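Local coordinates for protein YrbA (Sinorhizobium meliloti 2011, PDB 5NFM) that binds divalent metal cations such as copper through two histidines and belongs to the BolA-like protein family, at residues Asp29-Val35 / His65-Thr71; Val35-Arg41 / Thr71-Glu75. All coordinates share one frame; numbering follows the deposited sequence.

Interaction 1 of 2, residues Asp29-Val35 / His65-Thr71; sequences DHYAAEV and HALALQT. With CU (copper (II) ion), chain C; LI (lithium ion), chain B.
His30 and His65 meet at a copper(II) ion, each presenting NE2 to it at 2.0 Å. The two imidazoles stand nearly perpendicular, planes 84° apart, and CE1 of His30 lies in the plane of the His65 ring at its edge. Four waters complete the six ligands; Asp29 stays in the second shell, each carboxylate oxygen accepting from one of those waters, while OD2 also lies above one face of the His30 ring, toward its rim. The methyl of Ala66 tucks in behind the site, 3.7 Å from CD2 of His30. From Tyr31 on, the strands run parallel, joined by five backbone hydrogen bonds from Tyr31 N to Ala66 O through Val35 N to Gln70 O. On the face of Ala33, small meets large: its methyl touches both Leu67 CD1 (3.9 Å) and Leu69 CD2 (4.1 Å), which approach from neighbouring directions. With CG of Leu67 opposite the backbone N (chi1 -171°) and chi2 near 64°, CD1 reaches Tyr31 CB as well; Ile6 of helix 5-13 touches the same leucine. This is a parallel strand pair of the BolA-like fold, carrying a two-histidine copper site at its N-terminal end.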
ATOM      1  N   ASP A  29       3.314 -13.702   3.591  1.00  3.52           N
ATOM      2  CA  ASP A  29       2.224 -13.990   2.664  1.00  3.50           C
ATOM      3  C   ASP A  29       1.175 -12.875   2.689  1.00  3.07           C
ATOM      4  O   ASP A  29       0.937 -12.209   1.673  1.00  4.18           O
ATOM      5  CB  ASP A  29       1.610 -15.349   3.041  1.00  4.43           C
ATOM      6  CG  ASP A  29       0.491 -15.775   2.120  1.00  5.41           C
ATOM      7  OD1 ASP A  29       0.499 -15.375   0.938  1.00  7.89           O
ATOM      8  OD2 ASP A  29      -0.397 -16.526   2.587  1.00  7.59           O
ATOM      9  N   HIS A  30       0.540 -12.670   3.843  1.00  2.36           N
ATOM     10  CA  HIS A  30      -0.471 -11.636   4.014  1.00  2.09           C
ATOM     11  C   HIS A  30       0.099 -10.498   4.852  1.00  2.21           C
ATOM     12  O   HIS A  30       0.797 -10.729   5.856  1.00  2.72           O
ATOM     13  CB  HIS A  30      -1.720 -12.199   4.692  1.00  2.62           C
ATOM     14  CG  HIS A  30      -2.450 -13.206   3.854  1.00  2.68           C
ATOM     15  ND1 HIS A  30      -3.494 -13.942   4.358  1.00  3.21           N
ATOM     16  CD2 HIS A  30      -2.305 -13.594   2.558  1.00  2.82           C
ATOM     17  CE1 HIS A  30      -3.956 -14.747   3.415  1.00  3.47           C
ATOM     18  NE2 HIS A  30      -3.252 -14.563   2.310  1.00  2.94           N
ATOM     19  N   TYR A  31      -0.235  -9.272   4.436  1.00  2.48           N
ATOM     20  CA  TYR A  31       0.333  -8.051   4.975  1.00  2.64           C
ATOM     21  C   TYR A  31      -0.769  -7.023   5.194  1.00  2.77           C
ATOM     22  O   TYR A  31      -1.872  -7.130   4.641  1.00  2.96           O
ATOM     23  CB  TYR A  31       1.352  -7.449   3.989  1.00  3.50           C
ATOM     24  CG  TYR A  31       2.550  -8.327   3.686  1.00  3.34           C
ATOM     25  CD1 TYR A  31       2.465  -9.368   2.769  1.00  4.06           C
ATOM     26  CD2 TYR A  31       3.777  -8.108   4.304  1.00  3.69           C
ATOM     27  CE1 TYR A  31       3.568 -10.159   2.467  1.00  4.70           C
ATOM     28  CE2 TYR A  31       4.886  -8.898   4.007  1.00  4.28           C
ATOM     29  CZ  TYR A  31       4.772  -9.921   3.086  1.00  4.12           C
ATOM     30  OH  TYR A  31       5.856 -10.706   2.766  1.00  5.69           O
ATOM     31  N   ALA A  32      -0.441  -6.009   5.996  1.00  3.49           N
ATOM     32  CA  ALA A  32      -1.233  -4.798   6.092  1.00  3.80           C
ATOM     33  C   ALA A  32      -0.313  -3.620   5.795  1.00  4.70           C
ATOM     34  O   ALA A  32       0.867  -3.634   6.149  1.00  7.73           O
ATOM     35  CB  ALA A  32      -1.861  -4.654   7.479  1.00  6.40           C
ATOM     36  N   ALA A  33      -0.850  -2.617   5.115  1.00  4.26           N
ATOM     37  CA  ALA A  33      -0.099  -1.420   4.755  1.00  5.00           C
ATOM     38  C   ALA A  33      -0.886  -0.179   5.141  1.00  4.33           C
ATOM     39  O   ALA A  33      -2.076  -0.075   4.831  1.00  5.18           O
ATOM     40  CB  ALA A  33       0.195  -1.372   3.252  1.00  7.10           C
ATOM     41  N   GLU A  34      -0.210   0.764   5.796  1.00  3.54           N
ATOM     42  CA  GLU A  34      -0.715   2.120   5.953  1.00  3.24           C
ATOM     43  C   GLU A  34       0.052   3.015   4.991  1.00  2.91           C
ATOM     44  O   GLU A  34       1.285   2.969   4.949  1.00  4.56           O
ATOM     45  CB  GLU A  34      -0.552   2.637   7.378  1.00  4.74           C
ATOM     46  CG  GLU A  34      -1.115   4.036   7.515  1.00  9.12           C
ATOM     47  CD  GLU A  34      -1.099   4.545   8.926  1.00 11.71           C
ATOM     48  OE1 GLU A  34      -0.526   3.876   9.812  1.00 15.87           O
ATOM     49  OE2 GLU A  34      -1.676   5.626   9.145  1.00 13.03           O
ATOM     50  N   VAL A  35      -0.685   3.794   4.199  1.00  2.53           N
ATOM     51  CA  VAL A  35      -0.092   4.685   3.213  1.00  2.54           C
ATOM     52  C   VAL A  35      -0.689   6.069   3.416  1.00  2.44           C
ATOM     53  O   VAL A  35      -1.913   6.242   3.325  1.00  2.92           O
ATOM     54  CB  VAL A  35      -0.327   4.201   1.771  1.00  2.78           C
ATOM     55  CG1 VAL A  35       0.436   5.074   0.792  1.00  4.15           C
ATOM     56  CG2 VAL A  35       0.064   2.731   1.617  1.00  3.61           C
ATOM     57  N   HIS A  65      -6.956  -9.572  -1.010  1.00  2.44           N
ATOM     58  CA  HIS A  65      -6.972 -10.069   0.363  1.00  2.45           C
ATOM     59  C   HIS A  65      -5.609 -10.019   1.042  1.00  2.19           C
ATOM     60  O   HIS A  65      -5.552  -9.981   2.280  1.00  2.76           O
ATOM     61  CB  HIS A  65      -7.525 -11.506   0.440  1.00  3.03           C
ATOM     62  CG  HIS A  65      -6.543 -12.576   0.055  1.00  3.13           C
ATOM     63  ND1 HIS A  65      -6.441 -13.083  -1.221  1.00  4.41           N
ATOM     64  CD2 HIS A  65      -5.630 -13.252   0.796  1.00  3.36           C
ATOM     65  CE1 HIS A  65      -5.508 -14.019  -1.249  1.00  4.47           C
ATOM     66  NE2 HIS A  65      -4.996 -14.143  -0.038  1.00  3.68           N
ATOM     67  N   ALA A  66      -4.520 -10.043   0.277  1.00  2.15           N
ATOM     68  CA  ALA A  66      -3.201 -10.224   0.858  1.00  2.50           C
ATOM     69  C   ALA A  66      -2.546  -8.921   1.288  1.00  2.32           C
ATOM     70  O   ALA A  66      -1.526  -8.968   1.981  1.00  2.89           O
ATOM     71  CB  ALA A  66      -2.283 -10.976  -0.112  1.00  3.19           C
ATOM     72  N   LEU A  67      -3.101  -7.769   0.898  1.00  2.50           N
ATOM     73  CA  LEU A  67      -2.584  -6.467   1.328  1.00  2.46           C
ATOM     74  C   LEU A  67      -3.753  -5.653   1.883  1.00  2.53           C
ATOM     75  O   LEU A  67      -4.471  -4.980   1.134  1.00  3.47           O
ATOM     76  CB  LEU A  67      -1.885  -5.746   0.172  1.00  3.04           C
ATOM     77  CG  LEU A  67      -1.123  -4.484   0.590  1.00  3.97           C
ATOM     78  CD1 LEU A  67       0.032  -4.813   1.525  1.00  6.88           C
ATOM     79  CD2 LEU A  67      -0.624  -3.749  -0.638  1.00  7.33           C
ATOM     80  N   ALA A  68      -3.953  -5.726   3.201  1.00  2.63           N
ATOM     81  CA  ALA A  68      -5.037  -4.998   3.857  1.00  2.70           C
ATOM     82  C   ALA A  68      -4.613  -3.543   4.045  1.00  3.36           C
ATOM     83  O   ALA A  68      -3.540  -3.274   4.589  1.00  6.14           O
ATOM     84  CB  ALA A  68      -5.343  -5.636   5.209  1.00  4.66           C
ATOM     85  N   LEU A  69      -5.459  -2.607   3.616  1.00  2.95           N
ATOM     86  CA  LEU A  69      -5.045  -1.224   3.426  1.00  2.87           C
ATOM     87  C   LEU A  69      -5.681  -0.244   4.409  1.00  2.93           C
ATOM     88  O   LEU A  69      -6.869  -0.338   4.747  1.00  3.67           O
ATOM     89  CB  LEU A  69      -5.389  -0.750   2.008  1.00  3.73           C
ATOM     90  CG  LEU A  69      -4.654  -1.471   0.872  1.00  4.42           C
ATOM     91  CD1 LEU A  69      -5.171  -1.019  -0.483  1.00  5.67           C
ATOM     92  CD2 LEU A  69      -3.150  -1.252   0.962  1.00  7.45           C
ATOM     93  N   GLN A  70      -4.870   0.726   4.821  0.83  2.72           N
ATOM     94  CA  GLN A  70      -5.318   1.912   5.535  0.83  2.81           C
ATOM     95  C   GLN A  70      -4.647   3.100   4.866  0.83  2.49           C
ATOM     96  O   GLN A  70      -3.421   3.113   4.722  0.83  4.17           O
ATOM     97  CB  GLN A  70      -4.891   1.805   7.002  0.83  6.90           C
ATOM     98  CG  GLN A  70      -5.084   3.017   7.870  0.83 18.53           C
ATOM     99  CD  GLN A  70      -4.498   2.800   9.258  0.83 20.72           C
ATOM    100  OE1 GLN A  70      -3.963   1.730   9.558  0.83 22.08           O
ATOM    101  NE2 GLN A  70      -4.587   3.816  10.105  0.83 29.79           N
ATOM    102  N   THR A  71      -5.438   4.080   4.440  1.00  2.21           N
ATOM    103  CA  THR A  71      -4.904   5.227   3.729  1.00  2.12           C
ATOM    104  C   THR A  71      -5.466   6.519   4.301  1.00  1.97           C
ATOM    105  O   THR A  71      -6.570   6.561   4.853  1.00  2.47           O
ATOM    106  CB  THR A  71      -5.221   5.129   2.225  1.00  2.28           C
ATOM    107  OG1 THR A  71      -6.614   4.877   2.042  1.00  2.37           O
ATOM    108  CG2 THR A  71      -4.435   4.000   1.569  1.00  2.93           C
TER
HETATM  109 CU    CU C 102      -3.662 -15.523   0.599  1.00  4.14          CU
HETATM  110 LI    LI B 101       1.834 -12.051   6.807  1.00  2.93          LI
HETATM  111  O   HOH W   1      -1.620 -14.926  -0.541  1.00  8.07           O
HETATM  112  O   HOH W   2      -2.494 -17.057   1.205  1.00  8.45           O
HETATM  113  O   HOH W   3      -3.943  -9.259   4.545  1.00  4.79           O
HETATM  114  O   HOH W   4      -5.352 -16.974   1.573  1.00 10.11           O
HETATM  115  O   HOH W   5      -3.761 -16.663  -1.070  1.00 10.31           O

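Interaction 2 of 2, residues Val35-Arg41 / Thr71-Glu75; sequences VVAEAFR and TSAPE
The parallel strand pair of the BolA-like fold ends here, where a 3-10 turn, Glu38-Phe40, folds back against the C-terminal tail. Two backbone bonds finish the pairing: Ser72 N gives a long one to Val35 O (3.2 Å), and Ala37 N reaches Ser72 O at 3.0 Å. That same Ser72 oxygen lies at the edge of the Phe40 ring, 3.4 Å from CD2, while CE2 meets the Thr71 methyl CG2 and Ala37 CB sits over the ring's centre. Phe40 CG stands opposite its carbonyl carbon (chi1 -69°), bringing the ring in beside Thr71; Met51 and Val52 of helix 45-56 pack against it. A serine in place of Phe40 would probably open a gap between Ala37, Thr71 and that helix and weaken the turn's hold on the sheet. On the sheet's other face, Val36 CG1 packs on Pro74, whose CD lies 3.5 Å from Glu38 N. Arg41 bends at chi3 (-56°) to grip Glu38 side-on, NE to OE2 and NH2 to OE1, a salt bridge that probably limits rotation of the guanidinium. Ala73 CB sits 3.5 Å above the guanidinium plane, over its centre, and in that plane NH2 donates to a lone pair of Pro74 O at 2.8 Å.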
ATOM      1  N   VAL A  35      -0.685   3.794   4.199  1.00  2.53           N
ATOM      2  CA  VAL A  35      -0.092   4.685   3.213  1.00  2.54           C
ATOM      3  C   VAL A  35      -0.689   6.069   3.416  1.00  2.44           C
ATOM      4  O   VAL A  35      -1.913   6.242   3.325  1.00  2.92           O
ATOM      5  CB  VAL A  35      -0.327   4.201   1.771  1.00  2.78           C
ATOM      6  CG1 VAL A  35       0.436   5.074   0.792  1.00  4.15           C
ATOM      7  CG2 VAL A  35       0.064   2.731   1.617  1.00  3.61           C
ATOM      8  N   VAL A  36       0.173   7.049   3.672  1.00  2.71           N
ATOM      9  CA  VAL A  36      -0.229   8.429   3.912  1.00  2.64           C
ATOM     10  C   VAL A  36       0.378   9.274   2.799  1.00  2.56           C
ATOM     11  O   VAL A  36       1.601   9.271   2.619  1.00  3.59           O
ATOM     12  CB  VAL A  36       0.248   8.924   5.286  1.00  3.44           C
ATOM     13  CG1 VAL A  36      -0.232  10.348   5.530  1.00  4.40           C
ATOM     14  CG2 VAL A  36      -0.247   8.004   6.389  1.00  5.24           C
ATOM     15  N   ALA A  37      -0.461   9.979   2.040  1.00  2.54           N
ATOM     16  CA  ALA A  37       0.029  10.695   0.866  1.00  2.70           C
ATOM     17  C   ALA A  37      -0.852  11.908   0.606  1.00  2.48           C
ATOM     18  O   ALA A  37      -2.082  11.820   0.686  1.00  2.46           O
ATOM     19  CB  ALA A  37       0.019   9.791  -0.373  1.00  4.00           C
ATOM     20  N   GLU A  38      -0.221  13.029   0.243  1.00  2.81           N
ATOM     21  CA  GLU A  38      -0.992  14.233  -0.053  1.00  2.61           C
ATOM     22  C   GLU A  38      -1.967  14.019  -1.207  1.00  2.69           C
ATOM     23  O   GLU A  38      -3.073  14.585  -1.196  1.00  2.88           O
ATOM     24  CB  GLU A  38      -0.045  15.397  -0.343  1.00  3.08           C
ATOM     25  CG  GLU A  38      -0.770  16.729  -0.520  1.00  2.95           C
ATOM     26  CD  GLU A  38      -1.559  17.153   0.711  1.00  2.82           C
ATOM     27  OE1 GLU A  38      -1.066  16.913   1.843  1.00  3.57           O
ATOM     28  OE2 GLU A  38      -2.669  17.720   0.544  1.00  2.93           O
ATOM     29  N   ALA A  39      -1.583  13.204  -2.197  1.00  3.25           N
ATOM     30  CA  ALA A  39      -2.450  12.946  -3.339  1.00  3.92           C
ATOM     31  C   ALA A  39      -3.755  12.274  -2.928  1.00  3.38           C
ATOM     32  O   ALA A  39      -4.708  12.251  -3.717  1.00  4.97           O
ATOM     33  CB  ALA A  39      -1.714  12.072  -4.352  1.00  5.89           C
ATOM     34  N   PHE A  40      -3.824  11.726  -1.713  1.00  2.39           N
ATOM     35  CA  PHE A  40      -5.048  11.111  -1.224  1.00  2.13           C
ATOM     36  C   PHE A  40      -6.074  12.118  -0.704  1.00  1.97           C
ATOM     37  O   PHE A  40      -7.240  11.747  -0.519  1.00  2.32           O
ATOM     38  CB  PHE A  40      -4.717  10.131  -0.097  1.00  1.89           C
ATOM     39  CG  PHE A  40      -3.959   8.885  -0.531  1.00  2.04           C
ATOM     40  CD1 PHE A  40      -3.826   8.503  -1.862  1.00  2.77           C
ATOM     41  CD2 PHE A  40      -3.398   8.077   0.447  1.00  2.53           C
ATOM     42  CE1 PHE A  40      -3.138   7.334  -2.194  1.00  3.30           C
ATOM     43  CE2 PHE A  40      -2.722   6.906   0.118  1.00  3.11           C
ATOM     44  CZ  PHE A  40      -2.587   6.541  -1.203  1.00  3.44           C
ATOM     45  N   ARG A  41      -5.680  13.364  -0.428  1.00  2.18           N
ATOM     46  CA  ARG A  41      -6.617  14.296   0.190  1.00  1.96           C
ATOM     47  C   ARG A  41      -7.764  14.591  -0.771  1.00  2.02           C
ATOM     48  O   ARG A  41      -7.538  14.941  -1.932  1.00  2.54           O
ATOM     49  CB  ARG A  41      -5.912  15.585   0.617  1.00  2.02           C
ATOM     50  CG  ARG A  41      -6.641  16.296   1.755  1.00  2.02           C
ATOM     51  CD  ARG A  41      -5.939  17.574   2.210  1.00  2.24           C
ATOM     52  NE  ARG A  41      -4.553  17.354   2.619  1.00  2.39           N
ATOM     53  CZ  ARG A  41      -4.166  16.952   3.829  1.00  2.28           C
ATOM     54  NH1 ARG A  41      -5.045  16.718   4.802  1.00  2.49           N
ATOM     55  NH2 ARG A  41      -2.869  16.786   4.066  1.00  3.10           N
ATOM     56  N   THR A  71      -5.438   4.080   4.440  1.00  2.21           N
ATOM     57  CA  THR A  71      -4.904   5.227   3.729  1.00  2.12           C
ATOM     58  C   THR A  71      -5.466   6.519   4.301  1.00  1.97           C
ATOM     59  O   THR A  71      -6.570   6.561   4.853  1.00  2.47           O
ATOM     60  CB  THR A  71      -5.221   5.129   2.225  1.00  2.28           C
ATOM     61  OG1 THR A  71      -6.614   4.877   2.042  1.00  2.37           O
ATOM     62  CG2 THR A  71      -4.435   4.000   1.569  1.00  2.93           C
ATOM     63  N   SER A  72      -4.701   7.595   4.126  1.00  2.15           N
ATOM     64  CA  SER A  72      -5.118   8.909   4.594  1.00  2.34           C
ATOM     65  C   SER A  72      -4.210   9.959   3.970  1.00  2.06           C
ATOM     66  O   SER A  72      -3.146   9.656   3.423  1.00  2.53           O
ATOM     67  CB  SER A  72      -5.032   9.005   6.121  1.00  2.97           C
ATOM     68  OG  SER A  72      -3.713   8.717   6.553  1.00  4.25           O
ATOM     69  N   ALA A  73      -4.644  11.210   4.081  1.00  2.45           N
ATOM     70  CA  ALA A  73      -3.797  12.343   3.762  1.00  2.71           C
ATOM     71  C   ALA A  73      -3.033  12.787   5.011  1.00  2.58           C
ATOM     72  O   ALA A  73      -3.494  12.568   6.134  1.00  3.42           O
ATOM     73  CB  ALA A  73      -4.641  13.505   3.243  1.00  4.40           C
ATOM     74  N   PRO A  74      -1.875  13.435   4.843  1.00  2.70           N
ATOM     75  CA  PRO A  74      -1.077  13.844   6.006  1.00  3.28           C
ATOM     76  C   PRO A  74      -1.834  14.723   6.991  1.00  3.77           C
ATOM     77  O   PRO A  74      -2.561  15.649   6.620  1.00  4.47           O
ATOM     78  CB  PRO A  74       0.098  14.604   5.376  1.00  5.46           C
ATOM     79  CG  PRO A  74       0.252  13.981   4.026  1.00  4.59           C
ATOM     80  CD  PRO A  74      -1.150  13.668   3.580  1.00  3.48           C
ATOM     81  N   GLU A  75      -1.621  14.428   8.267  1.00  4.82           N
ATOM     82  CA  GLU A  75      -2.075  15.262   9.366  1.00  8.15           C
ATOM     83  C   GLU A  75      -1.024  16.325   9.679  1.00  8.90           C
ATOM     84  O   GLU A  75      -1.326  17.447  10.096  1.00 11.33           O
ATOM     85  CB  GLU A  75      -2.279  14.398  10.609  1.00  5.99           C
ATOM     86  CG  GLU A  75      -3.385  13.364  10.493  1.00  5.61           C
ATOM     87  CD  GLU A  75      -4.676  13.772  11.179  1.00  3.78           C
ATOM     88  OE1 GLU A  75      -5.623  12.962  11.089  1.00  3.70           O
ATOM     89  OE2 GLU A  75      -4.744  14.847  11.815  1.00  4.71           O
ATOM     90  OXT GLU A  75       0.171  16.065   9.521  1.00 12.40           O
TER

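Coming from the N terminus, the chain passes through helix 5-13 and strand 18-23, then enters strand 31-36, the middle strand of the three-stranded sheet. Nearly all of it, with the two residues before it, belongs to interaction 1; Val35 is shared, and interaction 2 takes over through the turn to Arg41. Helices 45-56 and 63-66 follow before strand 67-72 returns parallel to 31-36, so each contact closes a loop across 29 intervening residues. The segments alternate along the sequence: the two contacts cross rather than nest, and Thr71 is the second shared residue. Interaction 1 ties strand 31-36 to helix 63-66 and strand 67-72, from the copper site along the pair; interaction 2, its centre 15 Å away, ties the following turn to the C-terminal tail.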